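Local coordinates for tail fiber protein (Pseudomonas aeruginosa, PDB 6CL6) that probably serves as the trimeric receptor-binding fiber of the R2 pyocin, a contractile injection system, recognising the surface of target bacteria, at residues 96-104 with 114-122. Residues are numbered along the deposited sequence; the frame is centred on the assembly and turned at random.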
ATOM      1  N   THR A  96      55.013  -6.604  24.279  1.00 11.55           N
ATOM      2  CA  THR A  96      53.665  -6.395  24.809  1.00 10.33           C
ATOM      3  C   THR A  96      53.681  -6.676  26.308  1.00 20.86           C
ATOM      4  O   THR A  96      54.660  -7.214  26.843  1.00 21.42           O
ATOM      5  CB  THR A  96      52.638  -7.322  24.145  1.00 19.07           C
ATOM      6  OG1 THR A  96      52.941  -8.670  24.498  1.00 17.51           O
ATOM      7  CG2 THR A  96      52.665  -7.216  22.623  1.00 22.89           C
ATOM      8  N   SER A  97      52.579  -6.338  26.985  1.00 10.15           N
ATOM      9  CA  SER A  97      52.398  -6.580  28.424  1.00  9.45           C
ATOM     10  C   SER A  97      51.356  -7.678  28.575  1.00 16.84           C
ATOM     11  O   SER A  97      50.149  -7.419  28.451  1.00 12.87           O
ATOM     12  CB  SER A  97      51.921  -5.307  29.155  1.00 10.07           C
ATOM     13  OG  SER A  97      52.889  -4.266  29.061  1.00 14.30           O
ATOM     14  N   GLU A  98      51.826  -8.908  28.811  1.00 13.92           N
ATOM     15  CA  GLU A  98      50.976 -10.083  28.871  1.00  8.27           C
ATOM     16  C   GLU A  98      51.308 -10.941  30.080  1.00 17.29           C
ATOM     17  O   GLU A  98      52.451 -10.979  30.533  1.00 13.69           O
ATOM     18  CB  GLU A  98      51.135 -10.958  27.629  1.00 11.48           C
ATOM     19  CG  GLU A  98      50.639 -10.312  26.382  1.00 13.04           C
ATOM     20  CD  GLU A  98      50.929 -11.105  25.125  1.00 18.22           C
ATOM     21  OE1 GLU A  98      50.919 -12.355  25.159  1.00 23.79           O
ATOM     22  OE2 GLU A  98      51.202 -10.453  24.101  1.00 23.86           O
ATOM     23  N   MET A  99      50.296 -11.681  30.551  1.00 19.24           N
ATOM     24  CA  MET A  99      50.444 -12.619  31.674  1.00 18.04           C
ATOM     25  C   MET A  99      49.689 -13.905  31.402  1.00 20.07           C
ATOM     26  O   MET A  99      48.571 -13.880  30.857  1.00 12.91           O
ATOM     27  CB  MET A  99      49.908 -12.002  32.975  1.00  8.83           C
ATOM     28  CG  MET A  99      49.987 -12.913  34.198  1.00 10.58           C
ATOM     29  SD  MET A  99      49.184 -12.230  35.685  1.00 12.01           S
ATOM     30  CE  MET A  99      50.250 -10.843  36.008  1.00 23.02           C
ATOM     31  N   TYR A 100      50.296 -15.020  31.821  1.00  7.46           N
ATOM     32  CA  TYR A 100      49.753 -16.361  31.709  1.00  9.33           C
ATOM     33  C   TYR A 100      49.961 -17.101  33.029  1.00 14.90           C
ATOM     34  O   TYR A 100      50.846 -16.761  33.817  1.00 11.84           O
ATOM     35  CB  TYR A 100      50.427 -17.161  30.569  1.00 11.08           C
ATOM     36  CG  TYR A 100      50.212 -16.529  29.226  1.00 15.30           C
ATOM     37  CD1 TYR A 100      50.976 -15.430  28.825  1.00 10.71           C
ATOM     38  CD2 TYR A 100      49.245 -17.034  28.333  1.00 13.49           C
ATOM     39  CE1 TYR A 100      50.779 -14.829  27.589  1.00 14.45           C
ATOM     40  CE2 TYR A 100      49.054 -16.442  27.092  1.00 16.81           C
ATOM     41  CZ  TYR A 100      49.823 -15.330  26.735  1.00 17.94           C
ATOM     42  OH  TYR A 100      49.624 -14.707  25.529  1.00 14.04           O
ATOM     43  N   VAL A 101      49.160 -18.144  33.241  1.00 15.16           N
ATOM     44  CA  VAL A 101      49.274 -19.000  34.421  1.00 18.28           C
ATOM     45  C   VAL A 101      49.107 -20.453  34.001  1.00 12.39           C
ATOM     46  O   VAL A 101      48.361 -20.767  33.054  1.00 14.50           O
ATOM     47  CB  VAL A 101      48.242 -18.594  35.502  1.00 11.18           C
ATOM     48  CG1 VAL A 101      46.815 -18.894  35.007  1.00 14.53           C
ATOM     49  CG2 VAL A 101      48.523 -19.315  36.798  1.00 10.29           C
ATOM     50  N   ARG A 102      49.837 -21.349  34.691  1.00  8.06           N
ATOM     51  CA  ARG A 102      49.660 -22.801  34.487  1.00  9.07           C
ATOM     52  C   ARG A 102      50.017 -23.560  35.772  1.00 17.59           C
ATOM     53  O   ARG A 102      50.369 -22.975  36.809  1.00 10.22           O
ATOM     54  CB  ARG A 102      50.452 -23.336  33.303  1.00 10.41           C
ATOM     55  CG  ARG A 102      51.949 -23.481  33.507  1.00  8.53           C
ATOM     56  CD  ARG A 102      52.594 -24.299  32.414  1.00 15.56           C
ATOM     57  NE  ARG A 102      54.034 -24.398  32.640  1.00 12.52           N
ATOM     58  CZ  ARG A 102      54.851 -25.155  31.955  1.00 20.03           C
ATOM     59  NH1 ARG A 102      54.401 -25.872  30.952  1.00 14.00           N
ATOM     60  NH2 ARG A 102      56.130 -25.178  32.266  1.00 13.35           N
ATOM     61  N   VAL A 103      49.901 -24.884  35.705  1.00  9.62           N
ATOM     62  CA  VAL A 103      49.992 -25.709  36.893  1.00  8.51           C
ATOM     63  C   VAL A 103      50.455 -27.103  36.516  1.00 11.69           C
ATOM     64  O   VAL A 103      50.089 -27.648  35.470  1.00 12.92           O
ATOM     65  CB  VAL A 103      48.651 -25.729  37.656  1.00 16.29           C
ATOM     66  CG1 VAL A 103      47.601 -26.413  36.833  1.00 21.99           C
ATOM     67  CG2 VAL A 103      48.817 -26.421  39.014  1.00 30.86           C
ATOM     68  N   SER A 104      51.284 -27.682  37.377  1.00 14.12           N
ATOM     69  CA  SER A 104      51.584 -29.094  37.334  1.00 10.65           C
ATOM     70  C   SER A 104      51.084 -29.766  38.620  1.00 14.65           C
ATOM     71  O   SER A 104      51.452 -29.362  39.729  1.00 12.97           O
ATOM     72  CB  SER A 104      53.075 -29.365  37.160  1.00 17.47           C
ATOM     73  OG  SER A 104      53.329 -30.778  37.288  1.00 13.52           O
ATOM     74  N   TRP A 114      51.997 -31.112  33.297  1.00 16.27           N
ATOM     75  CA  TRP A 114      51.690 -29.698  33.151  1.00 12.72           C
ATOM     76  C   TRP A 114      50.380 -29.513  32.402  1.00 17.13           C
ATOM     77  O   TRP A 114      50.126 -30.187  31.404  1.00 17.03           O
ATOM     78  CB  TRP A 114      52.801 -28.988  32.402  1.00 17.21           C
ATOM     79  CG  TRP A 114      54.062 -28.857  33.214  1.00 10.67           C
ATOM     80  CD1 TRP A 114      55.163 -29.665  33.154  1.00 16.76           C
ATOM     81  CD2 TRP A 114      54.325 -27.879  34.197  1.00 11.89           C
ATOM     82  NE1 TRP A 114      56.093 -29.239  34.068  1.00 13.11           N
ATOM     83  CE2 TRP A 114      55.604 -28.139  34.717  1.00 11.65           C
ATOM     84  CE3 TRP A 114      53.595 -26.807  34.714  1.00  9.77           C
ATOM     85  CZ2 TRP A 114      56.169 -27.353  35.711  1.00 11.02           C
ATOM     86  CZ3 TRP A 114      54.158 -26.022  35.702  1.00 15.65           C
ATOM     87  CH2 TRP A 114      55.432 -26.297  36.182  1.00  8.84           C
ATOM     88  N   LEU A 115      49.544 -28.628  32.899  1.00 17.93           N
ATOM     89  CA  LEU A 115      48.388 -28.231  32.103  1.00 12.16           C
ATOM     90  C   LEU A 115      48.774 -27.098  31.171  1.00 17.46           C
ATOM     91  O   LEU A 115      49.820 -26.472  31.340  1.00 17.13           O
ATOM     92  CB  LEU A 115      47.262 -27.833  33.006  1.00  9.27           C
ATOM     93  CG  LEU A 115      46.829 -28.817  34.073  1.00 17.39           C
ATOM     94  CD1 LEU A 115      45.596 -28.292  34.790  1.00 21.23           C
ATOM     95  CD2 LEU A 115      46.575 -30.223  33.466  1.00 16.61           C
ATOM     96  N   PRO A 116      47.985 -26.846  30.122  1.00 20.84           N
ATOM     97  CA  PRO A 116      48.324 -25.762  29.202  1.00 20.94           C
ATOM     98  C   PRO A 116      48.243 -24.407  29.881  1.00 10.47           C
ATOM     99  O   PRO A 116      47.481 -24.189  30.830  1.00 16.89           O
ATOM    100  CB  PRO A 116      47.260 -25.873  28.095  1.00 25.45           C
ATOM    101  CG  PRO A 116      46.686 -27.228  28.241  1.00 25.25           C
ATOM    102  CD  PRO A 116      46.766 -27.556  29.695  1.00 17.29           C
ATOM    103  N   TRP A 117      49.045 -23.470  29.366  1.00 12.97           N
ATOM    104  CA  TRP A 117      48.993 -22.109  29.873  1.00  8.61           C
ATOM    105  C   TRP A 117      47.627 -21.479  29.622  1.00 14.57           C
ATOM    106  O   TRP A 117      47.023 -21.646  28.558  1.00 12.06           O
ATOM    107  CB  TRP A 117      50.071 -21.274  29.190  1.00 11.36           C
ATOM    108  CG  TRP A 117      51.443 -21.579  29.553  1.00 17.15           C
ATOM    109  CD1 TRP A 117      52.300 -22.373  28.882  1.00 12.61           C
ATOM    110  CD2 TRP A 117      52.161 -21.076  30.689  1.00 10.97           C
ATOM    111  NE1 TRP A 117      53.509 -22.405  29.508  1.00 15.39           N
ATOM    112  CE2 TRP A 117      53.456 -21.607  30.624  1.00 11.11           C
ATOM    113  CE3 TRP A 117      51.825 -20.247  31.752  1.00 10.64           C
ATOM    114  CZ2 TRP A 117      54.418 -21.337  31.567  1.00  8.46           C
ATOM    115  CZ3 TRP A 117      52.795 -19.965  32.700  1.00 11.36           C
ATOM    116  CH2 TRP A 117      54.076 -20.525  32.603  1.00  8.23           C
ATOM    117  N   GLN A 118      47.143 -20.747  30.615  1.00 14.73           N
ATOM    118  CA  GLN A 118      45.917 -19.981  30.519  1.00 12.83           C
ATOM    119  C   GLN A 118      46.267 -18.499  30.566  1.00 18.23           C
ATOM    120  O   GLN A 118      47.089 -18.046  31.379  1.00 12.65           O
ATOM    121  CB  GLN A 118      44.982 -20.344  31.670  1.00 11.53           C
ATOM    122  CG  GLN A 118      43.732 -19.494  31.841  1.00 16.75           C
ATOM    123  CD  GLN A 118      42.749 -19.608  30.688  1.00 19.15           C
ATOM    124  OE1 GLN A 118      42.962 -19.058  29.617  1.00 32.12           O
ATOM    125  NE2 GLN A 118      41.706 -20.386  30.885  1.00 33.88           N
ATOM    126  N   ARG A 119      45.645 -17.729  29.699  1.00 11.91           N
ATOM    127  CA  ARG A 119      45.951 -16.315  29.640  1.00 10.74           C
ATOM    128  C   ARG A 119      45.256 -15.559  30.762  1.00  8.72           C
ATOM    129  O   ARG A 119      44.099 -15.830  31.078  1.00 12.06           O
ATOM    130  CB  ARG A 119      45.493 -15.711  28.304  1.00 20.13           C
ATOM    131  CG  ARG A 119      45.932 -14.292  28.180  1.00 17.97           C
ATOM    132  CD  ARG A 119      46.363 -13.987  26.791  1.00 30.19           C
ATOM    133  NE  ARG A 119      46.710 -12.580  26.642  1.00 18.98           N
ATOM    134  CZ  ARG A 119      46.719 -11.946  25.474  1.00 16.32           C
ATOM    135  NH1 ARG A 119      46.384 -12.612  24.381  1.00 18.74           N
ATOM    136  NH2 ARG A 119      47.048 -10.657  25.403  1.00 20.45           N
ATOM    137  N   CYS A 120      45.966 -14.574  31.338  1.00 12.08           N
ATOM    138  CA  CYS A 120      45.425 -13.759  32.409  1.00  8.72           C
ATOM    139  C   CYS A 120      45.087 -12.343  31.989  1.00 12.55           C
ATOM    140  O   CYS A 120      44.019 -11.850  32.345  1.00 27.79           O
ATOM    141  CB  CYS A 120      46.413 -13.714  33.581  1.00 15.33           C
ATOM    142  SG  CYS A 120      46.682 -15.324  34.323  1.00 20.23           S
ATOM    143  N   ASP A 121      45.934 -11.671  31.223  1.00 12.78           N
ATOM    144  CA  ASP A 121      45.642 -10.302  30.882  1.00 16.66           C
ATOM    145  C   ASP A 121      44.403 -10.247  29.959  1.00 13.87           C
ATOM    146  O   ASP A 121      44.107 -11.177  29.213  1.00 15.21           O
ATOM    147  CB  ASP A 121      46.847  -9.649  30.237  1.00 13.59           C
ATOM    148  CG  ASP A 121      47.151 -10.183  28.858  1.00 25.21           C
ATOM    149  OD1 ASP A 121      47.854 -11.224  28.757  1.00 16.13           O
ATOM    150  OD2 ASP A 121      46.672  -9.586  27.876  1.00 20.53           O
ATOM    151  N   ILE A 122      43.675  -9.139  30.037  1.00 17.19           N
ATOM    152  CA  ILE A 122      42.380  -9.028  29.356  1.00 12.82           C
ATOM    153  C   ILE A 122      42.537  -8.850  27.845  1.00  9.96           C
ATOM    154  O   ILE A 122      41.528  -8.755  27.099  1.00 13.61           O
ATOM    155  CB  ILE A 122      41.547  -7.877  29.967  1.00 14.05           C
ATOM    156  CG1 ILE A 122      42.162  -6.515  29.666  1.00 14.82           C
ATOM    157  CG2 ILE A 122      41.372  -8.051  31.482  1.00 17.11           C
ATOM    158  CD1 ILE A 122      41.289  -5.349  30.129  1.00 23.83           C
TER
HETATM  159  O   HOH W   1      48.302  -7.080  26.470  1.00 25.44           O
HETATM  160  O   HOH W   2      51.837 -26.234  29.802  1.00 14.02           O
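Asp121 OD1 accepts two N-H hydrogen bonds from opposite faces of its carboxylate plane: from Met99 N at 3.1 Å and from Arg119 NE at 2.8 Å. Arg119 NH2 completes a side-on salt bridge at OD2, so the aspartate ties the Arg119 guanidinium to the backbone at the start of strand 99-104. This strand and 118-119 are the last two of a five-stranded antiparallel sheet in the trimeric fiber. Their pairing rests on Val101 and Gln118, bonded N to O in both directions, and on Cys120 N, which donates to Met99 O at 2.7 Å. Past Val101 the register slips by one residue, and a separate short ladder begins where Leu115 N meets Val103 O in a nearly straight bond.

On the face bearing Tyr100 and Arg119, the phenol lies against the Arg119 aliphatic chain, and its OH donates to Glu98 OE1 at 2.7 Å. That oxygen sits above the Arg119 guanidinium, too far out of plane for an N-H to point at it, so the attraction is probably purely electrostatic; Arg70 holds the other Glu98 oxygen.

Further along, Arg102 threads between two tryptophans. With CG between backbone N and carbonyl carbon (chi1 75°) and the chain then extended, its methylenes cross the Trp117 face, CG lying 3.5 Å from the six-membered-ring centroid. The guanidinium stacks on Trp114, planes 17° apart, a cation-pi contact; Ser104 CB covers the opposite indole face. Gln88 and Asn51 accept from NE and NH2, fixing the group's rotation. A water bridges Arg102 NH1 to Leu115 O, accepting from the former and donating to the latter.

The opposite side of the sheet faces other subunits: Met99 packs on Met99 of each of the two neighbouring subunits. There Val103 CG1 presses against Leu115 CD1 at 3.4 Å, tighter than usual carbon contact.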